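Local coordinates for putative thioesterase (Syntrophus aciditrophicus SB, PDB 3HDU), which probably hydrolyses thioesters, as a member of the hot-dog-fold PaaI-like thioesterase family, although its substrate is not established, at residues Leu44-Arg49 with Ser67-Met72; Asp71-Leu76 with Phe119-Tyr124; Met80-Lys85 with Lys131-Arg136; Thr137-Met140 with Leu146-Val149. One frame throughout, in Å; residues are numbered along the deposited sequence.

How the contacts relate
Following the chain from the N terminus, contact 1 closes first, bringing 67-72 of helix 58-85 back onto strand 41-48. Contact 2 starts where contact 1 ends, sharing D71 and M72, and closes a much longer loop on strand 118-128. Contact 3 opens on the last turns of the same helix, inside that loop, and closes beyond it on strand 132-141, so contacts 2 and 3 cross. Contact 4 follows in series as the hairpin of strands 132-141 and 146-156. Contacts 1 to 3 thus lay one long helix along neighbouring strands of a single antiparallel sheet, whereas contact 4 ties two strands together; contacts 1 and 3 have centres about 20 Å apart.

Contact 1: residues Leu44-Arg49 with Ser67-Met72; sequences LSFEMR and SSAIDM
F46 of strand 41-48 lays a face of its ring over the methyl group of A69 on helix 58-85, and the geometry identifies a CH-pi contact: A69 CB stands 3.6 Å from the centroid of the F46 ring, only 16° off the ring normal. The methyl sits slightly toward the rim, with F46 CZ to A69 CB the shortest approach at 3.5 Å. The phenyl ring can present this face because its CG lies anti to the carbonyl carbon (chi1 -62°), which sends the side chain off the strand toward the helix. At the same end of the ring, F46 CZ passes 3.6 Å from A69 O, a carbonyl already engaged by T73 OG1 in a hydrogen bond within the helix.

This is the hot-dog fold at close range: a long helix embraced by a curved antiparallel sheet, with strand residues of alternate parity turned inward. Here L44 and F46 are the inward pair, and the nearest CA atoms, F46 CA and A69 CA, are 7.6 Å apart, a spacing bridged by one aromatic ring and one methyl.

Simple van der Waals packing accounts for the rest. L44 CD1 rests on the helix backbone 4.0 Å from M72 C. The selenomethionine M72 starts toward the strand, but its selenium end leads away from it, and the residue packs on I57 of a second subunit. S67 OG is hydrogen-bonded to S67 OG of that same subunit, so the helix also borders a subunit interface. Inside the chain, the F46 ring also meets that of F119, with the two planes about 20° apart.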
loop_
_atom_site.group_PDB
_atom_site.type_symbol
_atom_site.label_atom_id
_atom_site.label_comp_id
_atom_site.label_asym_id
_atom_site.label_seq_id
_atom_site.Cartn_x
_atom_site.Cartn_y
_atom_site.Cartn_z
ATOM N N LEU A 44 19.013 15.631 8.237
ATOM C CA LEU A 44 18.577 16.843 8.936
ATOM C C LEU A 44 18.355 16.542 10.414
ATOM O O LEU A 44 17.882 15.460 10.761
ATOM C CB LEU A 44 17.272 17.370 8.334
ATOM C CG LEU A 44 17.276 17.836 6.876
ATOM C CD1 LEU A 44 15.877 18.254 6.488
ATOM C CD2 LEU A 44 18.247 18.987 6.655
ATOM N N SER A 45 18.729 17.489 11.275
ATOM C CA SER A 45 18.485 17.403 12.722
ATOM C C SER A 45 17.495 18.511 13.061
ATOM O O SER A 45 17.583 19.616 12.520
ATOM C CB SER A 45 19.769 17.529 13.532
ATOM O OG SER A 45 20.409 18.761 13.296
ATOM N N PHE A 46 16.549 18.192 13.940
ATOM C CA PHE A 46 15.485 19.104 14.347
ATOM C C PHE A 46 15.512 19.321 15.850
ATOM O O PHE A 46 16.003 18.468 16.584
ATOM C CB PHE A 46 14.138 18.522 13.942
ATOM C CG PHE A 46 13.975 18.343 12.458
ATOM C CD1 PHE A 46 14.385 17.162 11.832
ATOM C CD2 PHE A 46 13.416 19.358 11.676
ATOM C CE1 PHE A 46 14.239 16.997 10.442
ATOM C CE2 PHE A 46 13.263 19.203 10.289
ATOM C CZ PHE A 46 13.674 18.022 9.670
ATOM N N GLU A 47 14.984 20.467 16.290
ATOM C CA GLU A 47 14.910 20.817 17.713
ATOM C C GLU A 47 13.563 21.462 18.053
ATOM O O GLU A 47 13.214 22.494 17.490
ATOM C CB GLU A 47 16.053 21.767 18.097
ATOM C CG GLU A 47 16.155 22.071 19.609
ATOM C CD GLU A 47 17.274 23.030 19.976
ATOM O OE1 GLU A 47 18.221 23.218 19.181
ATOM O OE2 GLU A 47 17.203 23.603 21.082
HETATM N N MSE A 48 12.824 20.839 18.975
HETATM C CA MSE A 48 11.565 21.377 19.491
HETATM C C MSE A 48 11.924 22.488 20.472
HETATM O O MSE A 48 12.484 22.208 21.523
HETATM C CB MSE A 48 10.786 20.303 20.267
HETATM C CG MSE A 48 10.254 19.174 19.445
HETATM SE SE MSE A 48 8.683 19.715 18.497
HETATM C CE MSE A 48 7.426 19.897 19.945
ATOM N N ARG A 49 11.619 23.738 20.131
ATOM C CA ARG A 49 11.907 24.878 21.029
ATOM C C ARG A 49 10.895 24.934 22.170
ATOM O O ARG A 49 11.249 25.298 23.290
ATOM C CB ARG A 49 11.988 26.192 20.262
ATOM C CG ARG A 49 13.014 26.112 19.152
ATOM C CD ARG A 49 13.410 27.451 18.622
ATOM N NE ARG A 49 14.211 27.286 17.413
ATOM C CZ ARG A 49 15.516 27.004 17.364
ATOM N NH1 ARG A 49 16.247 26.761 18.459
ATOM N NH2 ARG A 49 16.088 26.920 16.164
ATOM N N SER A 67 5.734 14.193 10.707
ATOM C CA SER A 67 5.353 14.120 9.287
ATOM C C SER A 67 5.972 15.270 8.482
ATOM O O SER A 67 6.404 15.047 7.351
ATOM C CB SER A 67 3.824 14.073 9.093
ATOM O OG SER A 67 3.174 15.260 9.526
ATOM N N SER A 68 6.026 16.475 9.065
ATOM C CA SER A 68 6.669 17.640 8.418
ATOM C C SER A 68 8.180 17.450 8.264
ATOM O O SER A 68 8.715 17.706 7.189
ATOM C CB SER A 68 6.408 18.929 9.186
ATOM O OG SER A 68 5.035 19.254 9.143
ATOM N N ALA A 69 8.846 16.998 9.334
ATOM C CA ALA A 69 10.296 16.734 9.327
ATOM C C ALA A 69 10.699 15.711 8.259
ATOM O O ALA A 69 11.694 15.908 7.558
ATOM C CB ALA A 69 10.768 16.264 10.700
ATOM N N ILE A 70 9.922 14.627 8.153
ATOM C CA ILE A 70 10.128 13.579 7.134
ATOM C C ILE A 70 9.937 14.153 5.716
ATOM O O ILE A 70 10.751 13.887 4.828
ATOM C CB ILE A 70 9.207 12.333 7.393
ATOM C CG1 ILE A 70 9.717 11.564 8.620
ATOM C CG2 ILE A 70 9.160 11.397 6.183
ATOM C CD1 ILE A 70 8.830 10.414 9.073
ATOM N N ASP A 71 8.879 14.949 5.537
ATOM C CA ASP A 71 8.575 15.604 4.260
ATOM C C ASP A 71 9.672 16.589 3.837
ATOM O O ASP A 71 10.005 16.668 2.650
ATOM C CB ASP A 71 7.219 16.333 4.333
ATOM C CG ASP A 71 6.735 16.833 2.971
ATOM O OD1 ASP A 71 6.912 16.122 1.962
ATOM O OD2 ASP A 71 6.154 17.934 2.911
HETATM N N MSE A 72 10.206 17.343 4.803
HETATM C CA MSE A 72 11.299 18.297 4.557
HETATM C C MSE A 72 12.606 17.587 4.209
HETATM O O MSE A 72 13.305 18.015 3.287
HETATM C CB MSE A 72 11.518 19.218 5.766
HETATM C CG MSE A 72 10.395 20.224 6.004
HETATM SE SE MSE A 72 10.226 21.545 4.592
HETATM C CE MSE A 72 11.973 22.357 4.708
#

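Contact 2: residues Asp71-Leu76 with Phe119-Tyr124; sequences DMTAGL and FVCTGY
T73 carries almost the whole of this contact, fitting its branched side chain against the backbone and thiol of strand 119-124. Its methyl lies anti to the backbone N of the helix residue (chi1 -57° for the hydroxyl branch), and this places CG2 over the peptide between T122 and G123: T73 CG2 is 3.5 Å from G123 N and 3.9 Å from T122 C. The hydroxyl branch faces C121, with T73 OG1 3.3 Å from C121 SG and 3.4 Å from C121 CB. OG1 has a definite partner elsewhere, bonding back to A69 O one turn earlier in the helix. G123 has no side chain on the side facing the helix, and T73 CG2 packs directly on its backbone.

Away from T73 the interface loosens quickly. A74 points its CB past the strand and makes no contact with it, while V120 and T122 direct their CB atoms to the other side of the sheet, where V120 is partly exposed. This is the hot-dog arrangement, the long helix lying on a face of the antiparallel sheet. The short helix and strand segments run 7.7 Å apart at an angle of 39°, with strands 41-48 and 132-141 flanking 118-128 in the sheet and helix 7-22 packing against M72 and L76.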
loop_
_atom_site.group_PDB
_atom_site.type_symbol
_atom_site.label_atom_id
_atom_site.label_comp_id
_atom_site.label_asym_id
_atom_site.label_seq_id
_atom_site.Cartn_x
_atom_site.Cartn_y
_atom_site.Cartn_z
ATOM N N ASP A 71 8.879 14.949 5.537
ATOM C CA ASP A 71 8.575 15.604 4.260
ATOM C C ASP A 71 9.672 16.589 3.837
ATOM O O ASP A 71 10.005 16.668 2.650
ATOM C CB ASP A 71 7.219 16.333 4.333
ATOM C CG ASP A 71 6.735 16.833 2.971
ATOM O OD1 ASP A 71 6.912 16.122 1.962
ATOM O OD2 ASP A 71 6.154 17.934 2.911
HETATM N N MSE A 72 10.206 17.343 4.803
HETATM C CA MSE A 72 11.299 18.297 4.557
HETATM C C MSE A 72 12.606 17.587 4.209
HETATM O O MSE A 72 13.305 18.015 3.287
HETATM C CB MSE A 72 11.518 19.218 5.766
HETATM C CG MSE A 72 10.395 20.224 6.004
HETATM SE SE MSE A 72 10.226 21.545 4.592
HETATM C CE MSE A 72 11.973 22.357 4.708
ATOM N N THR A 73 12.932 16.528 4.961
ATOM C CA THR A 73 14.126 15.708 4.714
ATOM C C THR A 73 14.045 15.081 3.322
ATOM O O THR A 73 15.025 15.117 2.567
ATOM C CB THR A 73 14.313 14.599 5.793
ATOM O OG1 THR A 73 14.382 15.195 7.090
ATOM C CG2 THR A 73 15.585 13.789 5.553
ATOM N N ALA A 74 12.873 14.531 2.994
ATOM C CA ALA A 74 12.611 13.933 1.672
ATOM C C ALA A 74 12.736 14.965 0.539
ATOM O O ALA A 74 13.281 14.660 -0.524
ATOM C CB ALA A 74 11.232 13.276 1.643
ATOM N N GLY A 75 12.235 16.175 0.780
ATOM C CA GLY A 75 12.321 17.277 -0.184
ATOM C C GLY A 75 13.747 17.679 -0.528
ATOM O O GLY A 75 14.049 17.942 -1.695
ATOM N N LEU A 76 14.611 17.721 0.488
ATOM C CA LEU A 76 16.039 18.004 0.312
ATOM C C LEU A 76 16.736 16.854 -0.426
ATOM O O LEU A 76 17.571 17.108 -1.289
ATOM C CB LEU A 76 16.715 18.257 1.666
ATOM C CG LEU A 76 18.209 18.607 1.705
ATOM C CD1 LEU A 76 18.525 19.783 0.806
ATOM C CD2 LEU A 76 18.640 18.892 3.131
ATOM N N PHE A 119 15.493 15.570 17.518
ATOM C CA PHE A 119 15.369 14.355 16.698
ATOM C C PHE A 119 16.067 14.560 15.343
ATOM O O PHE A 119 16.131 15.682 14.837
ATOM C CB PHE A 119 13.908 13.897 16.552
ATOM C CG PHE A 119 12.975 14.951 16.058
ATOM C CD1 PHE A 119 12.739 15.104 14.691
ATOM C CD2 PHE A 119 12.295 15.775 16.959
ATOM C CE1 PHE A 119 11.845 16.078 14.220
ATOM C CE2 PHE A 119 11.401 16.760 16.500
ATOM C CZ PHE A 119 11.181 16.912 15.124
ATOM N N VAL A 120 16.610 13.469 14.797
ATOM C CA VAL A 120 17.370 13.467 13.539
ATOM C C VAL A 120 16.664 12.575 12.520
ATOM O O VAL A 120 16.129 11.524 12.879
ATOM C CB VAL A 120 18.865 13.036 13.755
ATOM C CG1 VAL A 120 18.971 11.680 14.441
ATOM C CG2 VAL A 120 19.639 13.028 12.436
ATOM N N CYS A 121 16.656 13.022 11.264
ATOM C CA CYS A 121 16.014 12.319 10.153
ATOM C C CYS A 121 16.996 12.195 8.989
ATOM O O CYS A 121 17.569 13.200 8.569
ATOM C CB CYS A 121 14.774 13.087 9.717
ATOM S SG CYS A 121 13.790 12.274 8.450
ATOM N N THR A 122 17.202 10.964 8.506
ATOM C CA THR A 122 18.083 10.654 7.371
ATOM C C THR A 122 17.204 10.246 6.179
ATOM O O THR A 122 16.364 9.369 6.329
ATOM C CB THR A 122 19.046 9.492 7.706
ATOM O OG1 THR A 122 19.844 9.830 8.849
ATOM C CG2 THR A 122 19.971 9.185 6.532
ATOM N N GLY A 123 17.402 10.882 5.019
ATOM C CA GLY A 123 16.651 10.579 3.787
ATOM C C GLY A 123 17.539 9.880 2.771
ATOM O O GLY A 123 18.606 10.392 2.462
ATOM N N TYR A 124 17.110 8.717 2.270
ATOM C CA TYR A 124 17.856 7.933 1.264
ATOM C C TYR A 124 17.108 8.007 -0.064
ATOM O O TYR A 124 15.951 7.589 -0.131
ATOM C CB TYR A 124 17.974 6.461 1.677
ATOM C CG TYR A 124 18.578 6.232 3.039
ATOM C CD1 TYR A 124 19.969 6.170 3.212
ATOM C CD2 TYR A 124 17.762 6.053 4.163
ATOM C CE1 TYR A 124 20.535 5.947 4.485
ATOM C CE2 TYR A 124 18.315 5.828 5.439
ATOM C CZ TYR A 124 19.698 5.780 5.592
ATOM O OH TYR A 124 20.234 5.566 6.839
#

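Contact 3: residues Met80-Lys85 with Lys131-Arg136; sequences MGFQEK and KVAVIR
F82, near the C-terminal end of helix 58-85, overlaps the methyl of A133 and the chain just before it with the far end of its ring. F82 CE2 comes 3.6 Å from A133 CB, and F82 CZ lies 3.7 Å from that same methyl. The ring then extends across the start of strand 132-141, with F82 CZ 3.8 Å from K131 O and 3.9 Å from V132 C. All these partners approach the ring obliquely. With CG anti to the carbonyl carbon (chi1 -71°), the side chain projects from the helix toward the sheet, and A133 CB points back at it. The last part of the long hot-dog helix is thus packed against the start of an inner strand of the sheet.

V132 and K131 contribute through backbone atoms, as their CB atoms point the other way. Within its own chain, F82 also touches T128 and L156. A fourth subunit contacts K131 and V132: K131 N is hydrogen-bonded to E138 OE1 of that subunit, and its L146 packs on both residues. With an aromatic ring meeting a methyl and peptide atoms, and without a hydrogen bond between the two segments, the join rests on shape and burial of apolar surface.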
loop_
_atom_site.group_PDB
_atom_site.type_symbol
_atom_site.label_atom_id
_atom_site.label_comp_id
_atom_site.label_asym_id
_atom_site.label_seq_id
_atom_site.Cartn_x
_atom_site.Cartn_y
_atom_site.Cartn_z
HETATM N N MSE A 80 18.673 16.924 -4.200
HETATM C CA MSE A 80 20.033 16.395 -4.434
HETATM C C MSE A 80 20.093 15.343 -5.542
HETATM O O MSE A 80 21.118 15.223 -6.218
HETATM C CB MSE A 80 20.653 15.835 -3.145
HETATM C CG MSE A 80 20.875 16.877 -2.066
HETATM SE SE MSE A 80 22.146 18.242 -2.563
HETATM C CE MSE A 80 21.657 19.530 -1.241
ATOM N N GLY A 81 19.004 14.593 -5.713
ATOM C CA GLY A 81 18.880 13.616 -6.783
ATOM C C GLY A 81 18.709 14.306 -8.126
ATOM O O GLY A 81 19.443 14.004 -9.065
ATOM N N PHE A 82 17.755 15.240 -8.206
ATOM C CA PHE A 82 17.473 15.974 -9.453
ATOM C C PHE A 82 18.622 16.863 -9.948
ATOM O O PHE A 82 18.873 16.910 -11.154
ATOM C CB PHE A 82 16.194 16.825 -9.349
ATOM C CG PHE A 82 14.915 16.028 -9.309
ATOM C CD1 PHE A 82 14.546 15.227 -10.391
ATOM C CD2 PHE A 82 14.031 16.139 -8.226
ATOM C CE1 PHE A 82 13.340 14.497 -10.376
ATOM C CE2 PHE A 82 12.819 15.422 -8.200
ATOM C CZ PHE A 82 12.471 14.599 -9.281
ATOM N N GLN A 83 19.299 17.565 -9.036
ATOM C CA GLN A 83 20.426 18.450 -9.410
ATOM C C GLN A 83 21.627 17.678 -9.985
ATOM O O GLN A 83 22.357 18.221 -10.817
ATOM C CB GLN A 83 20.827 19.385 -8.251
ATOM C CG GLN A 83 21.509 18.727 -7.041
ATOM C CD GLN A 83 23.008 18.452 -7.201
ATOM O OE1 GLN A 83 23.501 17.431 -6.728
ATOM N NE2 GLN A 83 23.725 19.351 -7.872
ATOM N N GLU A 84 21.820 16.431 -9.538
ATOM C CA GLU A 84 22.860 15.525 -10.066
ATOM C C GLU A 84 22.633 15.279 -11.573
ATOM O O GLU A 84 23.596 15.257 -12.343
ATOM C CB GLU A 84 22.860 14.196 -9.280
ATOM C CG GLU A 84 23.909 13.128 -9.650
ATOM C CD GLU A 84 25.306 13.399 -9.104
ATOM O OE1 GLU A 84 25.757 14.567 -9.067
ATOM O OE2 GLU A 84 25.975 12.411 -8.726
ATOM N N LYS A 85 21.366 15.100 -11.973
ATOM C CA LYS A 85 20.988 14.924 -13.391
ATOM C C LYS A 85 21.165 16.183 -14.254
ATOM O O LYS A 85 21.249 16.072 -15.480
ATOM C CB LYS A 85 19.555 14.413 -13.531
ATOM C CG LYS A 85 19.353 13.025 -12.962
ATOM C CD LYS A 85 17.985 12.474 -13.342
ATOM C CE LYS A 85 17.793 11.052 -12.852
ATOM N NZ LYS A 85 18.811 10.108 -13.395
ATOM N N LYS A 131 10.837 12.559 -13.887
ATOM C CA LYS A 131 9.990 13.500 -13.149
ATOM C C LYS A 131 9.675 13.142 -11.693
ATOM O O LYS A 131 9.159 13.998 -10.990
ATOM C CB LYS A 131 8.672 13.681 -13.919
ATOM C CG LYS A 131 8.807 14.369 -15.282
ATOM C CD LYS A 131 9.145 15.854 -15.126
ATOM C CE LYS A 131 9.257 16.564 -16.457
ATOM N NZ LYS A 131 9.478 18.020 -16.254
ATOM N N VAL A 132 9.992 11.919 -11.241
ATOM C CA VAL A 132 9.663 11.446 -9.884
ATOM C C VAL A 132 10.908 11.017 -9.105
ATOM O O VAL A 132 11.762 10.328 -9.649
ATOM C CB VAL A 132 8.675 10.243 -9.937
ATOM C CG1 VAL A 132 8.287 9.778 -8.527
ATOM C CG2 VAL A 132 7.428 10.607 -10.731
ATOM N N ALA A 133 10.986 11.439 -7.838
ATOM C CA ALA A 133 12.060 11.084 -6.906
ATOM C C ALA A 133 11.414 10.374 -5.714
ATOM O O ALA A 133 10.599 10.982 -5.017
ATOM C CB ALA A 133 12.788 12.326 -6.435
ATOM N N VAL A 134 11.748 9.097 -5.509
ATOM C CA VAL A 134 11.219 8.294 -4.393
ATOM C C VAL A 134 12.288 8.266 -3.304
ATOM O O VAL A 134 13.421 7.847 -3.563
ATOM C CB VAL A 134 10.853 6.858 -4.849
ATOM C CG1 VAL A 134 10.402 5.994 -3.674
ATOM C CG2 VAL A 134 9.761 6.916 -5.901
ATOM N N ILE A 135 11.921 8.720 -2.101
ATOM C CA ILE A 135 12.828 8.792 -0.948
ATOM C C ILE A 135 12.315 7.920 0.202
ATOM O O ILE A 135 11.112 7.918 0.495
ATOM C CB ILE A 135 12.987 10.257 -0.423
ATOM C CG1 ILE A 135 13.620 11.169 -1.486
ATOM C CG2 ILE A 135 13.847 10.307 0.843
ATOM C CD1 ILE A 135 12.657 11.685 -2.514
ATOM N N ARG A 136 13.236 7.185 0.828
ATOM C CA ARG A 136 12.962 6.388 2.026
ATOM C C ARG A 136 13.637 7.149 3.174
ATOM O O ARG A 136 14.796 7.551 3.042
ATOM C CB ARG A 136 13.522 4.968 1.891
#

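Contact 4: residues Thr137-Met140 with Leu146-Val149; sequences TELM and LIAV
L139 faces I147 and A148 on the adjoining antiparallel strand, and its backbone shows why two residues oppose one. L139 N donates to A148 O at 2.8 Å, nearly straight with an N-H...O angle of 168°. In the other direction L139 O accepts two bonds, from I147 N at 3.0 Å, in the carbonyl plane, and from A148 N at 3.3 Å, with the donor tilted 21° out of it.

From CB outward, the L139 side chain continues this pairing. CB sits 3.7 Å from A148 O and 4.4 Å from A148 CB, the two side chains leaving the same face of the sheet. CG lies anti to the backbone N (chi1 -169°) and carries two methyls with different surroundings. CD2 meets I147, 3.3 Å from I147 CG1, a close approach in which the two side chains cross obliquely. CD1 leads instead to the helix, where A69 and I70 lie beside it.

The opposite face holds E138, M140, L146 and V149. L146 CD1 reaches over the strand, 4.0 Å from E138 CB. The carboxylate of E138 turns outward and is bound by K131 of a third subunit.

On either side of the doubled position, E138 with V149 and M140 with L146 form non-hydrogen-bonded pairs, the second one residue out of step with the first. That shift, with I147 and A148 both facing L139, defines a classic beta bulge in a hairpin of the hot-dog sheet.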
loop_
_atom_site.group_PDB
_atom_site.type_symbol
_atom_site.label_atom_id
_atom_site.label_comp_id
_atom_site.label_asym_id
_atom_site.label_seq_id
_atom_site.Cartn_x
_atom_site.Cartn_y
_atom_site.Cartn_z
ATOM N N THR A 137 12.912 7.374 4.274
ATOM C CA THR A 137 13.446 8.099 5.441
ATOM C C THR A 137 13.371 7.309 6.743
ATOM O O THR A 137 12.531 6.426 6.896
ATOM C CB THR A 137 12.723 9.442 5.661
ATOM O OG1 THR A 137 11.324 9.210 5.848
ATOM C CG2 THR A 137 12.934 10.359 4.478
ATOM N N GLU A 138 14.279 7.635 7.661
ATOM C CA GLU A 138 14.313 7.065 9.005
ATOM C C GLU A 138 14.448 8.232 9.969
ATOM O O GLU A 138 15.387 9.009 9.834
ATOM C CB GLU A 138 15.505 6.130 9.191
ATOM C CG GLU A 138 15.534 4.925 8.269
ATOM C CD GLU A 138 16.746 4.032 8.500
ATOM O OE1 GLU A 138 17.460 4.202 9.509
ATOM O OE2 GLU A 138 16.990 3.136 7.668
ATOM N N LEU A 139 13.515 8.355 10.915
ATOM C CA LEU A 139 13.535 9.413 11.912
ATOM C C LEU A 139 13.807 8.803 13.287
ATOM O O LEU A 139 13.109 7.863 13.696
ATOM C CB LEU A 139 12.225 10.195 11.888
ATOM C CG LEU A 139 12.210 11.505 12.697
ATOM C CD1 LEU A 139 11.300 12.555 12.066
ATOM C CD2 LEU A 139 11.833 11.262 14.141
HETATM N N MSE A 140 14.817 9.359 13.976
HETATM C CA MSE A 140 15.207 8.911 15.324
HETATM C C MSE A 140 15.341 10.085 16.286
HETATM O O MSE A 140 15.438 11.231 15.868
HETATM C CB MSE A 140 16.474 8.021 15.322
HETATM C CG MSE A 140 17.504 8.311 14.251
HETATM SE SE MSE A 140 17.106 7.329 12.620
HETATM C CE MSE A 140 18.224 8.347 11.375
ATOM N N LEU A 146 14.803 4.403 16.756
ATOM C CA LEU A 146 13.929 4.587 15.587
ATOM C C LEU A 146 12.487 4.827 16.039
ATOM O O LEU A 146 11.871 3.929 16.595
ATOM C CB LEU A 146 13.986 3.365 14.652
ATOM C CG LEU A 146 13.221 3.457 13.321
ATOM C CD1 LEU A 146 13.885 4.471 12.396
ATOM C CD2 LEU A 146 13.148 2.100 12.658
ATOM N N ILE A 147 11.968 6.036 15.810
ATOM C CA ILE A 147 10.578 6.396 16.195
ATOM C C ILE A 147 9.591 6.425 15.018
ATOM O O ILE A 147 8.394 6.224 15.230
ATOM C CB ILE A 147 10.507 7.690 17.072
ATOM C CG1 ILE A 147 10.882 8.944 16.295
ATOM C CG2 ILE A 147 11.394 7.528 18.329
ATOM C CD1 ILE A 147 10.998 10.178 17.177
ATOM N N ALA A 148 10.084 6.670 13.800
ATOM C CA ALA A 148 9.239 6.656 12.595
ATOM C C ALA A 148 10.034 6.401 11.311
ATOM O O ALA A 148 11.229 6.692 11.251
ATOM C CB ALA A 148 8.446 7.957 12.477
ATOM N N VAL A 149 9.370 5.810 10.316
ATOM C CA VAL A 149 9.956 5.555 8.986
ATOM C C VAL A 149 8.993 6.137 7.962
ATOM O O VAL A 149 7.771 6.127 8.182
ATOM C CB VAL A 149 10.229 4.046 8.699
ATOM C CG1 VAL A 149 11.138 3.459 9.768
ATOM C CG2 VAL A 149 8.937 3.235 8.602
#